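Local coordinates for oxidoreductase (Bordetella pertussis, PDB 3Q2K), which probably oxidises the 3-hydroxyl of UDP-N-acetylglucosaminuronic acid with NAD as cofactor, a step toward the diacetamido-mannuronic acid sugar, at residues G270-V281 / A287-E298. Numbering follows the deposited sequence.
Sequences GSITILGEKGTV and AVNRIDEWKFAE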
ATOM      1  N   GLY C 270     -10.674 -27.963 -21.701  1.00 39.69           N
ATOM      2  CA  GLY C 270     -11.562 -26.827 -21.463  1.00 22.58           C
ATOM      3  C   GLY C 270     -12.462 -27.310 -20.347  1.00 39.79           C
ATOM      4  O   GLY C 270     -13.435 -28.003 -20.633  1.00 27.64           O
ATOM      5  N   SER C 271     -12.146 -27.018 -19.089  1.00 29.54           N
ATOM      6  CA  SER C 271     -12.852 -27.758 -18.042  1.00 25.56           C
ATOM      7  C   SER C 271     -13.207 -26.903 -16.833  1.00 43.93           C
ATOM      8  O   SER C 271     -12.646 -25.822 -16.665  1.00 38.55           O
ATOM      9  CB  SER C 271     -11.988 -28.906 -17.535  1.00 15.00           C
ATOM     10  OG  SER C 271     -10.877 -28.318 -16.880  1.00 38.87           O
ATOM     11  N   ILE C 272     -14.149 -27.420 -16.050  1.00 29.43           N
ATOM     12  CA  ILE C 272     -14.604 -26.894 -14.770  1.00 18.44           C
ATOM     13  C   ILE C 272     -14.844 -28.009 -13.758  1.00 19.97           C
ATOM     14  O   ILE C 272     -15.414 -29.058 -14.058  1.00 25.34           O
ATOM     15  CB  ILE C 272     -15.815 -25.950 -14.841  1.00 63.35           C
ATOM     16  CG1 ILE C 272     -16.128 -25.432 -13.435  1.00 35.65           C
ATOM     17  CG2 ILE C 272     -17.046 -26.625 -15.429  1.00 33.83           C
ATOM     18  CD1 ILE C 272     -16.713 -24.025 -13.474  1.00 24.80           C
ATOM     19  N   THR C 273     -14.322 -27.817 -12.554  1.00 19.23           N
ATOM     20  CA  THR C 273     -14.508 -28.782 -11.481  1.00 21.47           C
ATOM     21  C   THR C 273     -15.119 -27.991 -10.336  1.00 38.63           C
ATOM     22  O   THR C 273     -14.564 -26.949  -9.973  1.00 27.13           O
ATOM     23  CB  THR C 273     -13.137 -29.185 -10.941  1.00 27.79           C
ATOM     24  OG1 THR C 273     -12.509 -30.032 -11.904  1.00 31.98           O
ATOM     25  CG2 THR C 273     -13.302 -29.982  -9.677  1.00 29.55           C
ATOM     26  N   ILE C 274     -16.257 -28.447  -9.818  1.00 24.35           N
ATOM     27  CA  ILE C 274     -16.856 -27.812  -8.655  1.00 19.25           C
ATOM     28  C   ILE C 274     -16.914 -28.790  -7.496  1.00 35.98           C
ATOM     29  O   ILE C 274     -17.474 -29.872  -7.650  1.00 21.06           O
ATOM     30  CB  ILE C 274     -18.255 -27.278  -8.998  1.00 31.74           C
ATOM     31  CG1 ILE C 274     -18.125 -26.209 -10.080  1.00 29.29           C
ATOM     32  CG2 ILE C 274     -18.931 -26.609  -7.804  1.00 24.63           C
ATOM     33  CD1 ILE C 274     -19.449 -25.981 -10.786  1.00 22.60           C
ATOM     34  N   LEU C 275     -16.359 -28.413  -6.351  1.00 20.47           N
ATOM     35  CA  LEU C 275     -16.351 -29.310  -5.197  1.00 31.66           C
ATOM     36  C   LEU C 275     -17.194 -28.729  -4.073  1.00 34.88           C
ATOM     37  O   LEU C 275     -16.947 -27.586  -3.714  1.00 27.47           O
ATOM     38  CB  LEU C 275     -14.927 -29.465  -4.663  1.00 27.52           C
ATOM     39  CG  LEU C 275     -14.003 -30.066  -5.725  1.00 41.92           C
ATOM     40  CD1 LEU C 275     -12.607 -30.354  -5.198  1.00 23.86           C
ATOM     41  CD2 LEU C 275     -14.653 -31.380  -6.149  1.00 28.11           C
ATOM     42  N   GLY C 276     -18.159 -29.473  -3.540  1.00 29.24           N
ATOM     43  CA  GLY C 276     -18.927 -29.069  -2.368  1.00 24.95           C
ATOM     44  C   GLY C 276     -19.143 -30.090  -1.265  1.00 23.18           C
ATOM     45  O   GLY C 276     -18.589 -31.189  -1.255  1.00 29.22           O
ATOM     46  N   GLU C 277     -19.915 -29.700  -0.261  1.00 35.06           N
ATOM     47  CA  GLU C 277     -20.137 -30.534   0.912  1.00 34.97           C
ATOM     48  C   GLU C 277     -20.759 -31.880   0.550  1.00 23.55           C
ATOM     49  O   GLU C 277     -20.369 -32.902   1.111  1.00 30.46           O
ATOM     50  CB  GLU C 277     -21.093 -29.786   1.833  1.00 33.06           C
ATOM     51  CG  GLU C 277     -21.256 -30.370   3.217  1.00 30.48           C
ATOM     52  CD  GLU C 277     -22.501 -29.773   3.842  1.00100.00           C
ATOM     53  OE1 GLU C 277     -22.898 -28.658   3.431  1.00 49.85           O
ATOM     54  OE2 GLU C 277     -23.083 -30.433   4.727  1.00100.00           O
ATOM     55  N   LYS C 278     -21.659 -31.875  -0.430  1.00 23.04           N
ATOM     56  CA  LYS C 278     -22.356 -33.101  -0.787  1.00 32.00           C
ATOM     57  C   LYS C 278     -22.399 -33.332  -2.285  1.00 64.98           C
ATOM     58  O   LYS C 278     -23.280 -34.066  -2.726  1.00 30.04           O
ATOM     59  CB  LYS C 278     -23.827 -33.054  -0.364  1.00 52.76           C
ATOM     60  CG  LYS C 278     -24.204 -32.143   0.788  1.00 64.55           C
ATOM     61  CD  LYS C 278     -25.638 -31.674   0.594  1.00 43.06           C
ATOM     62  CE  LYS C 278     -26.572 -32.278   1.625  1.00 92.64           C
ATOM     63  NZ  LYS C 278     -27.910 -31.634   1.507  1.00 82.80           N
ATOM     64  N   GLY C 279     -21.502 -32.713  -3.045  1.00 35.93           N
ATOM     65  CA  GLY C 279     -21.551 -32.832  -4.498  1.00 24.14           C
ATOM     66  C   GLY C 279     -20.126 -32.677  -5.005  1.00 65.03           C
ATOM     67  O   GLY C 279     -19.303 -31.932  -4.484  1.00 29.21           O
ATOM     68  N   THR C 280     -19.785 -33.415  -6.050  1.00 33.00           N
ATOM     69  CA  THR C 280     -18.511 -33.242  -6.721  1.00 27.30           C
ATOM     70  C   THR C 280     -18.790 -33.344  -8.215  1.00 62.40           C
ATOM     71  O   THR C 280     -19.438 -34.270  -8.694  1.00 33.76           O
ATOM     72  CB  THR C 280     -17.606 -34.395  -6.290  1.00 47.81           C
ATOM     73  OG1 THR C 280     -17.003 -34.038  -5.039  1.00 32.22           O
ATOM     74  CG2 THR C 280     -16.601 -34.680  -7.400  1.00 31.58           C
ATOM     75  N   VAL C 281     -18.387 -32.352  -8.995  1.00 14.36           N
ATOM     76  CA  VAL C 281     -18.664 -32.403 -10.423  1.00 20.12           C
ATOM     77  C   VAL C 281     -17.436 -31.929 -11.192  1.00 34.44           C
ATOM     78  O   VAL C 281     -16.768 -30.969 -10.802  1.00 22.84           O
ATOM     79  CB  VAL C 281     -19.928 -31.615 -10.836  1.00 19.25           C
ATOM     80  CG1 VAL C 281     -19.958 -31.299 -12.319  1.00 41.17           C
ATOM     81  CG2 VAL C 281     -21.143 -32.481 -10.525  1.00 41.57           C
ATOM     82  N   ALA C 287     -13.733 -28.581 -24.322  1.00 22.36           N
ATOM     83  CA  ALA C 287     -14.681 -27.468 -24.225  1.00 21.95           C
ATOM     84  C   ALA C 287     -15.891 -27.754 -23.340  1.00 21.66           C
ATOM     85  O   ALA C 287     -17.027 -27.624 -23.782  1.00 26.32           O
ATOM     86  CB  ALA C 287     -15.111 -26.962 -25.599  1.00 15.14           C
ATOM     87  N   VAL C 288     -15.658 -28.198 -22.109  1.00 22.08           N
ATOM     88  CA  VAL C 288     -16.700 -28.437 -21.117  1.00 26.27           C
ATOM     89  C   VAL C 288     -17.814 -29.187 -21.827  1.00 36.26           C
ATOM     90  O   VAL C 288     -18.974 -28.825 -21.700  1.00 22.82           O
ATOM     91  CB  VAL C 288     -17.220 -27.183 -20.370  1.00 24.62           C
ATOM     92  CG1 VAL C 288     -16.211 -26.719 -19.300  1.00 31.15           C
ATOM     93  CG2 VAL C 288     -17.568 -26.060 -21.342  1.00 17.21           C
ATOM     94  N   ASN C 289     -17.447 -30.251 -22.530  1.00 28.59           N
ATOM     95  CA  ASN C 289     -18.389 -30.954 -23.389  1.00 26.75           C
ATOM     96  C   ASN C 289     -18.552 -32.399 -22.931  1.00 31.82           C
ATOM     97  O   ASN C 289     -19.298 -33.170 -23.529  1.00 36.68           O
ATOM     98  CB  ASN C 289     -17.853 -30.968 -24.819  1.00 28.84           C
ATOM     99  CG  ASN C 289     -16.402 -31.402 -24.868  1.00 71.35           C
ATOM    100  OD1 ASN C 289     -15.493 -30.626 -24.574  1.00 29.74           O
ATOM    101  ND2 ASN C 289     -16.183 -32.665 -25.204  1.00 25.55           N
ATOM    102  N   ARG C 290     -17.857 -32.764 -21.859  1.00 29.75           N
ATOM    103  CA  ARG C 290     -17.942 -34.137 -21.399  1.00 29.64           C
ATOM    104  C   ARG C 290     -17.817 -34.243 -19.888  1.00 71.33           C
ATOM    105  O   ARG C 290     -16.761 -33.997 -19.307  1.00 34.42           O
ATOM    106  CB  ARG C 290     -16.848 -35.007 -22.022  1.00 27.38           C
ATOM    107  CG  ARG C 290     -16.796 -36.353 -21.317  1.00 32.44           C
ATOM    108  CD  ARG C 290     -15.752 -37.299 -21.888  1.00 42.37           C
ATOM    109  NE  ARG C 290     -14.518 -37.055 -21.150  1.00 70.91           N
ATOM    110  CZ  ARG C 290     -13.449 -36.511 -21.715  1.00 54.99           C
ATOM    111  NH1 ARG C 290     -13.495 -36.235 -23.011  1.00 44.95           N
ATOM    112  NH2 ARG C 290     -12.360 -36.281 -20.996  1.00 67.30           N
ATOM    113  N   ILE C 291     -18.909 -34.667 -19.265  1.00 25.45           N
ATOM    114  CA  ILE C 291     -18.932 -34.726 -17.811  1.00 37.83           C
ATOM    115  C   ILE C 291     -18.152 -35.962 -17.392  1.00 27.70           C
ATOM    116  O   ILE C 291     -18.562 -37.071 -17.724  1.00 41.96           O
ATOM    117  CB  ILE C 291     -20.389 -34.860 -17.340  1.00 27.59           C
ATOM    118  CG1 ILE C 291     -21.134 -33.545 -17.564  1.00 23.68           C
ATOM    119  CG2 ILE C 291     -20.512 -35.278 -15.882  1.00 26.33           C
ATOM    120  CD1 ILE C 291     -22.585 -33.674 -17.163  1.00 38.02           C
ATOM    121  N   ASP C 292     -17.099 -35.786 -16.600  1.00 38.12           N
ATOM    122  CA  ASP C 292     -16.287 -36.909 -16.133  1.00100.00           C
ATOM    123  C   ASP C 292     -16.568 -37.418 -14.724  1.00 66.37           C
ATOM    124  O   ASP C 292     -16.526 -38.623 -14.484  1.00 66.87           O
ATOM    125  CB  ASP C 292     -14.787 -36.616 -16.226  1.00 29.14           C
ATOM    126  CG  ASP C 292     -14.317 -36.520 -17.655  1.00 66.88           C
ATOM    127  OD1 ASP C 292     -14.746 -37.338 -18.497  1.00 53.43           O
ATOM    128  OD2 ASP C 292     -13.534 -35.584 -17.902  1.00 41.67           O
ATOM    129  N   GLU C 293     -16.794 -36.515 -13.777  1.00 47.96           N
ATOM    130  CA  GLU C 293     -17.013 -36.963 -12.405  1.00 34.58           C
ATOM    131  C   GLU C 293     -18.349 -36.357 -11.997  1.00 43.16           C
ATOM    132  O   GLU C 293     -18.775 -35.285 -12.430  1.00 39.46           O
ATOM    133  CB  GLU C 293     -15.860 -36.570 -11.471  1.00 30.18           C
ATOM    134  CG  GLU C 293     -15.423 -37.668 -10.497  1.00 42.90           C
ATOM    135  CD  GLU C 293     -14.367 -38.623 -11.037  1.00 31.71           C
ATOM    136  OE1 GLU C 293     -13.653 -38.266 -12.003  1.00 55.02           O
ATOM    137  OE2 GLU C 293     -14.227 -39.734 -10.480  1.00 96.82           O
ATOM    138  N   TRP C 294     -19.097 -37.112 -11.208  1.00 23.86           N
ATOM    139  CA  TRP C 294     -20.432 -36.621 -10.912  1.00 29.03           C
ATOM    140  C   TRP C 294     -20.918 -37.482  -9.752  1.00 40.09           C
ATOM    141  O   TRP C 294     -21.310 -38.629  -9.955  1.00 56.54           O
ATOM    142  CB  TRP C 294     -21.303 -36.637 -12.172  1.00 26.35           C
ATOM    143  CG  TRP C 294     -22.766 -36.320 -11.969  1.00 27.63           C
ATOM    144  CD1 TRP C 294     -23.697 -37.097 -11.337  1.00 39.94           C
ATOM    145  CD2 TRP C 294     -23.454 -35.120 -12.348  1.00 32.27           C
ATOM    146  NE1 TRP C 294     -24.921 -36.469 -11.316  1.00 29.49           N
ATOM    147  CE2 TRP C 294     -24.791 -35.245 -11.918  1.00 43.15           C
ATOM    148  CE3 TRP C 294     -23.058 -33.939 -12.983  1.00 29.98           C
ATOM    149  CZ2 TRP C 294     -25.741 -34.246 -12.129  1.00 49.92           C
ATOM    150  CZ3 TRP C 294     -23.996 -32.942 -13.166  1.00 32.21           C
ATOM    151  CH2 TRP C 294     -25.327 -33.100 -12.752  1.00 24.04           C
ATOM    152  N   LYS C 295     -20.796 -36.947  -8.541  1.00 34.18           N
ATOM    153  CA  LYS C 295     -21.127 -37.649  -7.307  1.00 35.31           C
ATOM    154  C   LYS C 295     -21.863 -36.710  -6.358  1.00100.00           C
ATOM    155  O   LYS C 295     -21.301 -35.643  -6.118  1.00 32.09           O
ATOM    156  CB  LYS C 295     -19.813 -38.039  -6.633  1.00 41.24           C
ATOM    157  CG  LYS C 295     -18.820 -38.735  -7.555  1.00 59.20           C
ATOM    158  CD  LYS C 295     -17.402 -38.556  -7.029  1.00 35.48           C
ATOM    159  CE  LYS C 295     -16.418 -39.622  -7.484  1.00 62.09           C
ATOM    160  NZ  LYS C 295     -15.347 -39.668  -6.446  1.00 24.86           N
ATOM    161  N   PHE C 296     -23.018 -37.119  -5.831  1.00 18.48           N
ATOM    162  CA  PHE C 296     -23.925 -36.365  -4.962  1.00 33.70           C
ATOM    163  C   PHE C 296     -24.468 -37.176  -3.788  1.00 32.01           C
ATOM    164  O   PHE C 296     -24.628 -38.390  -3.894  1.00 41.34           O
ATOM    165  CB  PHE C 296     -25.115 -35.819  -5.751  1.00 36.74           C
ATOM    166  CG  PHE C 296     -24.733 -34.685  -6.651  1.00 53.30           C
ATOM    167  CD1 PHE C 296     -24.500 -33.418  -6.136  1.00 24.30           C
ATOM    168  CD2 PHE C 296     -24.605 -34.905  -8.012  1.00 23.99           C
ATOM    169  CE1 PHE C 296     -24.088 -32.382  -6.978  1.00 34.17           C
ATOM    170  CE2 PHE C 296     -24.189 -33.889  -8.860  1.00 38.04           C
ATOM    171  CZ  PHE C 296     -23.948 -32.618  -8.342  1.00 33.21           C
ATOM    172  N   ALA C 297     -24.743 -36.551  -2.647  1.00 30.78           N
ATOM    173  CA  ALA C 297     -25.136 -37.342  -1.479  1.00 36.42           C
ATOM    174  C   ALA C 297     -26.493 -37.996  -1.701  1.00 47.24           C
ATOM    175  O   ALA C 297     -26.834 -38.991  -1.063  1.00 49.28           O
ATOM    176  CB  ALA C 297     -25.195 -36.498  -0.222  1.00 37.94           C
ATOM    177  N   GLU C 298     -27.284 -37.422  -2.599  1.00 39.61           N
ATOM    178  CA  GLU C 298     -28.666 -37.861  -2.740  1.00 58.31           C
ATOM    179  C   GLU C 298     -29.075 -37.845  -4.210  1.00 47.50           C
ATOM    180  O   GLU C 298     -28.706 -36.918  -4.936  1.00 43.71           O
ATOM    181  CB  GLU C 298     -29.578 -36.974  -1.892  1.00 44.51           C
ATOM    182  CG  GLU C 298     -29.506 -35.503  -2.261  1.00 71.12           C
ATOM    183  CD  GLU C 298     -29.319 -34.629  -1.034  1.00100.00           C
ATOM    184  OE1 GLU C 298     -29.293 -33.385  -1.173  1.00 80.01           O
ATOM    185  OE2 GLU C 298     -29.183 -35.206   0.072  1.00100.00           O
TER
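F296 brings its ring obliquely against G279, a residue with no side chain: CD1 lies 3.4 Å from G279 CA, an approach that the bare alpha carbon allows. The torsion responsible sets CG anti to the carbonyl carbon (chi1 -72°), which turns the ring toward strand 279-284, where its far end, CZ, meets V281 CG2 at 3.6 Å. The same methyl also touches W294, 3.4 Å from CE3, so V281 CG2 serves both aromatics. Those two rings meet in turn, F296 CE2 lying above one face of the indole toward its rim and W294 CD2 sitting at the phenyl edge.

Beneath this apolar face, the antiparallel strands are joined by the T280–K295 hydrogen-bonded pair. T280 N gives a 2.7 Å bond to K295 O, and K295 N returns a straighter one to T280 O (165° at the hydrogen). On the other face the T280 and K295 side chains lie side by side, CG2 of T280 4.0 Å from CD of K295, while T280 OG1 is hydrogen-bonded to the backbone O of Y264 of a second subunit. Past the strand end A297 N still bonds K278 O, and K278 NZ makes a weak, long salt bridge with OE1 of the poorly ordered E298.

Away from this ladder, V288 N donates to G270 O at 2.7 Å, tying the loop that leads into strand 290-296 to strand 269-276; V288 CG1 packs there against S271 CA.

Strands 279-284 and 290-296 form the outer hairpin of the C-terminal domain's mixed sheet, 290-296 being its outermost in the chain and 269-276 next inward. V281 and V288 lean on helix 156-166, R169 makes a cation-pi contact with F296, and W294 packs against helix 306-315.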